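Local coordinates for tail fiber protein (Acinetobacter phage AM24, PDB 5W5P) that probably recognises and degrades the capsular polysaccharide of Acinetobacter baumannii, as a trimeric tailspike at the tip of the phage tail, at residues S82-L90 against R100-F111; A404-W412 against G422-N430. All blocks are in the same frame, centred on the assembly; numbering follows the deposited sequence.

Contact 1 of 2, residues S82-L90 against R100-F111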
# COMPACT_ATOMS: atom_id res chain seq x y z
N SER A 82 53.55 -2.06 0.60
CA SER A 82 52.27 -2.65 0.99
C SER A 82 52.47 -4.06 1.53
O SER A 82 53.30 -4.83 1.04
CB SER A 82 51.32 -2.69 -0.21
OG SER A 82 50.84 -1.39 -0.52
N LEU A 83 51.68 -4.40 2.55
CA LEU A 83 51.78 -5.70 3.20
C LEU A 83 50.90 -6.73 2.50
O LEU A 83 49.89 -6.39 1.88
CB LEU A 83 51.39 -5.60 4.67
CG LEU A 83 52.17 -4.60 5.52
CD1 LEU A 83 51.80 -4.73 7.00
CD2 LEU A 83 53.67 -4.76 5.33
N ASP A 84 51.32 -7.99 2.59
CA ASP A 84 50.54 -9.09 2.05
C ASP A 84 49.26 -9.27 2.86
O ASP A 84 49.31 -9.36 4.09
CB ASP A 84 51.37 -10.37 2.07
CG ASP A 84 50.78 -11.48 1.22
OD1 ASP A 84 49.63 -11.90 1.48
OD2 ASP A 84 51.47 -11.95 0.29
N ASN A 85 48.11 -9.31 2.18
CA ASN A 85 46.83 -9.55 2.85
C ASN A 85 46.22 -10.89 2.48
O ASN A 85 45.10 -11.18 2.92
CB ASN A 85 45.84 -8.41 2.55
CG ASN A 85 45.41 -8.35 1.09
OD1 ASN A 85 45.76 -9.20 0.28
ND2 ASN A 85 44.66 -7.31 0.76
N ASP A 86 46.91 -11.71 1.69
CA ASP A 86 46.46 -13.06 1.34
C ASP A 86 45.14 -13.05 0.58
O ASP A 86 44.31 -13.96 0.72
CB ASP A 86 46.37 -13.95 2.59
CG ASP A 86 46.55 -15.43 2.27
OD1 ASP A 86 47.43 -15.75 1.44
OD2 ASP A 86 45.83 -16.26 2.85
N GLY A 87 44.93 -12.02 -0.24
CA GLY A 87 43.71 -11.96 -1.03
C GLY A 87 43.76 -11.03 -2.23
O GLY A 87 43.42 -11.43 -3.34
N THR A 88 44.16 -9.78 -2.01
CA THR A 88 44.24 -8.80 -3.08
C THR A 88 45.62 -8.18 -3.23
O THR A 88 45.92 -7.66 -4.31
CB THR A 88 43.22 -7.67 -2.87
OG1 THR A 88 43.47 -7.02 -1.62
CG2 THR A 88 41.80 -8.23 -2.88
N ILE A 89 46.46 -8.22 -2.20
CA ILE A 89 47.85 -7.80 -2.28
C ILE A 89 48.69 -8.99 -1.84
O ILE A 89 48.69 -9.37 -0.66
CB ILE A 89 48.14 -6.58 -1.40
CG1 ILE A 89 47.06 -5.51 -1.60
CG2 ILE A 89 49.50 -5.99 -1.73
CD1 ILE A 89 47.35 -4.22 -0.86
N LEU A 90 49.39 -9.60 -2.80
CA LEU A 90 50.29 -10.72 -2.53
C LEU A 90 51.71 -10.27 -2.80
O LEU A 90 52.02 -9.79 -3.91
CB LEU A 90 49.93 -11.94 -3.39
CG LEU A 90 48.46 -12.39 -3.38
CD1 LEU A 90 48.21 -13.54 -4.34
CD2 LEU A 90 48.02 -12.77 -1.98
N ARG A 100 45.55 -7.74 -7.15
CA ARG A 100 44.48 -8.32 -7.94
C ARG A 100 43.76 -7.24 -8.74
O ARG A 100 43.51 -6.14 -8.24
CB ARG A 100 43.49 -9.04 -7.02
CG ARG A 100 42.30 -9.66 -7.73
CD ARG A 100 41.27 -10.17 -6.72
NE ARG A 100 41.82 -11.18 -5.81
CZ ARG A 100 41.84 -12.48 -6.08
NH1 ARG A 100 41.34 -12.93 -7.22
NH2 ARG A 100 42.36 -13.33 -5.20
N LYS A 101 43.46 -7.55 -9.99
CA LYS A 101 42.66 -6.68 -10.85
C LYS A 101 41.19 -6.97 -10.57
O LYS A 101 40.71 -8.07 -10.87
CB LYS A 101 43.00 -6.90 -12.32
CG LYS A 101 44.47 -6.73 -12.67
CD LYS A 101 44.72 -5.41 -13.40
CE LYS A 101 45.79 -5.56 -14.46
NZ LYS A 101 45.94 -4.31 -15.25
N TRP A 102 40.48 -6.00 -9.99
CA TRP A 102 39.06 -6.16 -9.73
C TRP A 102 38.42 -4.78 -9.62
O TRP A 102 38.98 -3.89 -8.96
CB TRP A 102 38.82 -6.97 -8.45
CG TRP A 102 39.32 -6.33 -7.18
CD1 TRP A 102 40.62 -6.22 -6.77
CD2 TRP A 102 38.53 -5.72 -6.15
NE1 TRP A 102 40.68 -5.57 -5.56
CE2 TRP A 102 39.41 -5.26 -5.16
CE3 TRP A 102 37.15 -5.52 -5.98
CZ2 TRP A 102 38.97 -4.61 -4.01
CZ3 TRP A 102 36.72 -4.87 -4.84
CH2 TRP A 102 37.62 -4.43 -3.86
N ASN A 103 37.27 -4.61 -10.26
CA ASN A 103 36.51 -3.37 -10.19
C ASN A 103 35.08 -3.61 -9.75
O ASN A 103 34.24 -2.71 -9.85
CB ASN A 103 36.53 -2.64 -11.54
CG ASN A 103 36.10 -3.52 -12.69
OD1 ASN A 103 35.38 -4.51 -12.51
ND2 ASN A 103 36.54 -3.17 -13.89
N THR A 104 34.78 -4.82 -9.28
CA THR A 104 33.44 -5.15 -8.82
C THR A 104 33.43 -5.35 -7.31
O THR A 104 34.17 -4.69 -6.57
CB THR A 104 32.93 -6.41 -9.50
OG1 THR A 104 33.65 -7.54 -8.98
CG2 THR A 104 33.13 -6.34 -11.00
N HIS A 105 32.60 -6.28 -6.86
CA HIS A 105 32.45 -6.62 -5.46
C HIS A 105 33.50 -7.64 -5.04
O HIS A 105 33.88 -8.53 -5.81
CB HIS A 105 31.05 -7.18 -5.24
CG HIS A 105 30.62 -8.14 -6.32
ND1 HIS A 105 31.48 -9.08 -6.86
CD2 HIS A 105 29.44 -8.32 -6.95
CE1 HIS A 105 30.84 -9.78 -7.77
NE2 HIS A 105 29.60 -9.34 -7.85
N ALA A 106 33.95 -7.53 -3.79
CA ALA A 106 34.92 -8.45 -3.24
C ALA A 106 34.31 -9.83 -2.96
O ALA A 106 33.17 -9.95 -2.51
CB ALA A 106 35.53 -7.88 -1.96
N ASP A 107 35.11 -10.87 -3.24
CA ASP A 107 34.74 -12.27 -3.03
C ASP A 107 35.48 -12.78 -1.80
O ASP A 107 36.72 -12.68 -1.77
CB ASP A 107 35.11 -13.09 -4.28
CG ASP A 107 34.80 -14.58 -4.17
OD1 ASP A 107 34.34 -15.06 -3.12
OD2 ASP A 107 34.97 -15.28 -5.16
N PRO A 108 34.80 -13.24 -0.74
CA PRO A 108 35.57 -13.78 0.40
C PRO A 108 36.47 -14.93 0.02
O PRO A 108 37.42 -15.23 0.76
CB PRO A 108 34.49 -14.23 1.40
CG PRO A 108 33.31 -13.42 1.05
CD PRO A 108 33.36 -13.21 -0.45
N CYS A 109 36.20 -15.60 -1.11
CA CYS A 109 37.05 -16.71 -1.53
C CYS A 109 38.45 -16.26 -1.91
O CYS A 109 39.38 -17.07 -1.85
CB CYS A 109 36.42 -17.45 -2.71
SG CYS A 109 35.12 -18.62 -2.23
N TRP A 110 38.61 -14.99 -2.29
CA TRP A 110 39.95 -14.46 -2.54
C TRP A 110 40.86 -14.65 -1.33
O TRP A 110 42.06 -14.91 -1.48
CB TRP A 110 39.85 -12.98 -2.90
CG TRP A 110 39.09 -12.71 -4.15
CD1 TRP A 110 38.73 -13.62 -5.10
CD2 TRP A 110 38.59 -11.44 -4.60
NE1 TRP A 110 38.04 -13.00 -6.12
CE2 TRP A 110 37.94 -11.66 -5.83
CE3 TRP A 110 38.64 -10.15 -4.07
CZ2 TRP A 110 37.34 -10.63 -6.54
CZ3 TRP A 110 38.04 -9.13 -4.78
CH2 TRP A 110 37.39 -9.37 -6.00
N PHE A 111 40.30 -14.53 -0.13
CA PHE A 111 41.06 -14.60 1.11
C PHE A 111 41.01 -15.97 1.76
O PHE A 111 41.58 -16.15 2.85
CB PHE A 111 40.55 -13.55 2.10
CG PHE A 111 40.61 -12.15 1.58
CD1 PHE A 111 39.52 -11.59 0.93
CD2 PHE A 111 41.76 -11.39 1.74
CE1 PHE A 111 39.58 -10.30 0.44
CE2 PHE A 111 41.82 -10.09 1.26
CZ PHE A 111 40.73 -9.55 0.61
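With CG of R100 anti to the backbone N (chi1 178°) and the chain bent at chi3 (-59°), the guanidinium turns its edge to the carbonyl of G87, in the Asx turn and Asx motif made by N85. The turn leading into strand 89-91 is thereby held against the loop that follows strand 97-100. NH2 and NE of R100 grip that single oxygen side-on, at 2.9 Å from NH2 to G87 O and 3.0 Å from NE, with G87 O near the guanidinium plane. G69 and G70 take further bonds from R100. The indole of W110 lies over one face of the guanidinium, with CD of R100 over the centre of the indole. The methyl CG2 of T88 fills the angle between the rings of W102, W110 and F111, 3.9 Å from F111 CZ.

In the turn itself, N85 OD1 accepts from the backbone N of G87, T88 and I89, while its ND2 gives a nearly straight bond to T88 OG1. F111 lays its ring against this turn: CD2 lies 3.4 Å from G87 CA, and the ring edge faces N85 O, an oxygen hydrogen-bonded to K127 NZ. Beside it, CA of F111 directs its hydrogen almost straight at D86 O, 3.3 Å away.

Contact 2 of 2, residues A404-W412 against G422-N430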
# COMPACT_ATOMS: atom_id res chain seq x y z
N ALA A 404 -6.38 6.16 19.84
CA ALA A 404 -7.36 5.80 18.82
C ALA A 404 -7.40 4.29 18.63
O ALA A 404 -6.37 3.70 18.27
CB ALA A 404 -7.02 6.49 17.51
N PRO A 405 -8.53 3.64 18.86
CA PRO A 405 -8.62 2.19 18.66
C PRO A 405 -8.44 1.82 17.20
O PRO A 405 -8.71 2.63 16.30
CB PRO A 405 -10.03 1.84 19.16
CG PRO A 405 -10.40 2.97 20.07
CD PRO A 405 -9.75 4.19 19.47
N PRO A 406 -7.98 0.60 16.92
CA PRO A 406 -7.79 0.19 15.53
C PRO A 406 -9.10 0.02 14.78
O PRO A 406 -10.16 -0.23 15.37
CB PRO A 406 -7.06 -1.16 15.65
CG PRO A 406 -6.50 -1.17 17.04
CD PRO A 406 -7.47 -0.39 17.87
N THR A 407 -9.03 0.17 13.46
CA THR A 407 -10.18 0.00 12.59
C THR A 407 -9.91 -1.10 11.58
O THR A 407 -8.76 -1.46 11.31
CB THR A 407 -10.54 1.32 11.87
OG1 THR A 407 -9.53 1.65 10.91
CG2 THR A 407 -10.69 2.47 12.87
N PHE A 408 -10.99 -1.67 11.04
CA PHE A 408 -10.92 -2.78 10.11
C PHE A 408 -11.80 -2.48 8.91
O PHE A 408 -12.99 -2.18 9.06
CB PHE A 408 -11.38 -4.09 10.77
CG PHE A 408 -10.43 -4.61 11.82
CD1 PHE A 408 -10.41 -4.07 13.10
CD2 PHE A 408 -9.56 -5.65 11.53
CE1 PHE A 408 -9.55 -4.55 14.07
CE2 PHE A 408 -8.68 -6.14 12.49
CZ PHE A 408 -8.68 -5.58 13.76
N VAL A 409 -11.22 -2.55 7.71
CA VAL A 409 -11.93 -2.24 6.47
C VAL A 409 -11.67 -3.36 5.47
O VAL A 409 -10.51 -3.64 5.14
CB VAL A 409 -11.49 -0.88 5.89
CG1 VAL A 409 -12.08 -0.68 4.48
CG2 VAL A 409 -11.87 0.27 6.82
N GLY A 410 -12.74 -3.99 4.99
CA GLY A 410 -12.65 -4.89 3.86
C GLY A 410 -11.87 -6.16 4.07
O GLY A 410 -11.38 -6.74 3.09
N ASN A 411 -11.73 -6.62 5.31
CA ASN A 411 -11.03 -7.86 5.62
C ASN A 411 -11.97 -9.06 5.50
O ASN A 411 -13.19 -8.91 5.46
CB ASN A 411 -10.42 -7.82 7.02
CG ASN A 411 -9.52 -6.61 7.23
OD1 ASN A 411 -8.34 -6.63 6.84
ND2 ASN A 411 -10.07 -5.55 7.83
N TRP A 412 -11.38 -10.25 5.47
CA TRP A 412 -12.12 -11.50 5.34
C TRP A 412 -11.58 -12.50 6.36
O TRP A 412 -10.37 -12.77 6.38
CB TRP A 412 -11.99 -12.10 3.93
CG TRP A 412 -12.90 -13.27 3.66
CD1 TRP A 412 -14.06 -13.25 2.95
CD2 TRP A 412 -12.71 -14.63 4.10
NE1 TRP A 412 -14.61 -14.51 2.91
CE2 TRP A 412 -13.81 -15.37 3.61
CE3 TRP A 412 -11.74 -15.28 4.86
CZ2 TRP A 412 -13.95 -16.74 3.85
CZ3 TRP A 412 -11.88 -16.64 5.10
CH2 TRP A 412 -12.98 -17.35 4.60
N GLY A 422 -15.63 -5.87 21.53
CA GLY A 422 -15.84 -4.58 22.15
C GLY A 422 -14.67 -3.61 22.09
O GLY A 422 -14.79 -2.51 22.62
N GLN A 423 -13.56 -3.98 21.45
CA GLN A 423 -12.37 -3.14 21.43
C GLN A 423 -12.22 -2.34 20.15
O GLN A 423 -11.25 -1.59 20.01
CB GLN A 423 -11.12 -4.00 21.65
CG GLN A 423 -11.18 -4.87 22.89
CD GLN A 423 -11.60 -4.10 24.13
OE1 GLN A 423 -10.85 -3.26 24.63
NE2 GLN A 423 -12.79 -4.40 24.64
N VAL A 424 -13.16 -2.48 19.21
CA VAL A 424 -13.13 -1.77 17.94
C VAL A 424 -14.39 -0.94 17.82
O VAL A 424 -15.49 -1.40 18.16
CB VAL A 424 -13.01 -2.75 16.75
CG1 VAL A 424 -13.36 -2.05 15.44
CG2 VAL A 424 -11.61 -3.34 16.69
N VAL A 425 -14.24 0.29 17.35
CA VAL A 425 -15.34 1.23 17.24
C VAL A 425 -15.80 1.41 15.79
O VAL A 425 -17.00 1.44 15.52
CB VAL A 425 -14.96 2.58 17.88
CG1 VAL A 425 -15.72 3.71 17.25
CG2 VAL A 425 -15.26 2.53 19.38
N THR A 426 -14.87 1.50 14.84
CA THR A 426 -15.20 1.73 13.44
C THR A 426 -14.74 0.54 12.61
O THR A 426 -13.56 0.18 12.64
CB THR A 426 -14.55 3.01 12.91
OG1 THR A 426 -14.89 4.12 13.76
CG2 THR A 426 -15.02 3.30 11.49
N GLN A 427 -15.66 -0.03 11.84
CA GLN A 427 -15.34 -1.15 10.96
C GLN A 427 -16.45 -1.32 9.94
O GLN A 427 -17.64 -1.26 10.28
CB GLN A 427 -15.15 -2.45 11.76
CG GLN A 427 -16.33 -2.83 12.63
CD GLN A 427 -17.32 -3.72 11.89
OE1 GLN A 427 -16.93 -4.51 11.03
NE2 GLN A 427 -18.61 -3.57 12.21
N PHE A 428 -16.07 -1.54 8.68
CA PHE A 428 -17.05 -1.77 7.62
C PHE A 428 -16.40 -2.59 6.52
O PHE A 428 -15.17 -2.66 6.40
CB PHE A 428 -17.60 -0.45 7.06
CG PHE A 428 -16.55 0.47 6.51
CD1 PHE A 428 -16.11 0.35 5.20
CD2 PHE A 428 -15.99 1.46 7.31
CE1 PHE A 428 -15.13 1.20 4.69
CE2 PHE A 428 -15.02 2.31 6.81
CZ PHE A 428 -14.59 2.18 5.50
N GLY A 429 -17.25 -3.23 5.71
CA GLY A 429 -16.79 -4.02 4.59
C GLY A 429 -16.14 -5.34 4.93
O GLY A 429 -15.61 -6.00 4.04
N ASN A 430 -16.16 -5.74 6.20
CA ASN A 430 -15.51 -6.98 6.61
C ASN A 430 -16.42 -8.18 6.41
O ASN A 430 -17.65 -8.07 6.47
CB ASN A 430 -15.08 -6.89 8.08
CG ASN A 430 -14.09 -5.77 8.34
OD1 ASN A 430 -12.93 -5.84 7.92
ND2 ASN A 430 -14.54 -4.73 9.02
O HOH W 1 -12.02 1.50 16.21
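N411 and N430 lie side by side and point the same way, their amide planes only 5° apart, in a ladder of asparagines on successive rungs of a parallel beta-helix. Both set CG anti to the carbonyl carbon (chi1 -55° and -61°), which lets the two amides lie parallel. OD1 of N430 accepts from N411 ND2 at 2.9 Å, in the carbonyl plane, and from N411 N, whose approach is tilted from that plane. The ladder runs on to the preceding rung, where N411 OD1 accepts from N372 and N411 ND2 also reaches the carbonyl of F369.

The other half of the N430 amide turns back to the strand. Its ND2 sits well above the carbonyl plane of F408 and binds F408 O at 3.0 Å, while F428 N meets the same oxygen nearly along the C=O axis; a further bond from ND2 to Q427 OE1 helps fix the amide's rotation. G410 N to F428 O continues the parallel pairing, in which F408 lies beside Q427 and V409 beside F428.

Side chains on the two faces of these strands are turned differently. V409 and F428 run alongside each other, and CG2 of V409 lies over one face of the F428 ring in a CH-pi contact, 3.9 Å from its centroid and toward the rim. Here the third subunit closes in, with its T368 against V409 and its T426 against F428. F408, by contrast, crosses V424 at about a right angle and presents its ring edge: CE1 is 3.5 Å from V424 CG2. Its ring also stacks with those of F369 and W419.

Where the backbones part before the strands, one water spans the gap, donating to P406 O at 2.7 Å and accepting from V425 N at 2.8 Å.

Contact 1 comes first along the chain and closes before contact 2 opens; their centres are about 57 Å apart and their nearest atoms about 40 Å, so neither touches the other. They share no sheet. Contact 1 ties the edge of the small antiparallel sheet of 56-59, 71-75, 97-100 and 89-91 to the loop leading to helix 122-132, just before the parallel strands begin. Contact 2 joins strands 407-409 and 427-428 in the last turns of the parallel beta-helix, before the antiparallel sheets of the C-terminal part. Contact 1 thus lies just ahead of the beta-helical shaft and contact 2 near its C-terminal end, and both touch the second subunit of the trimer.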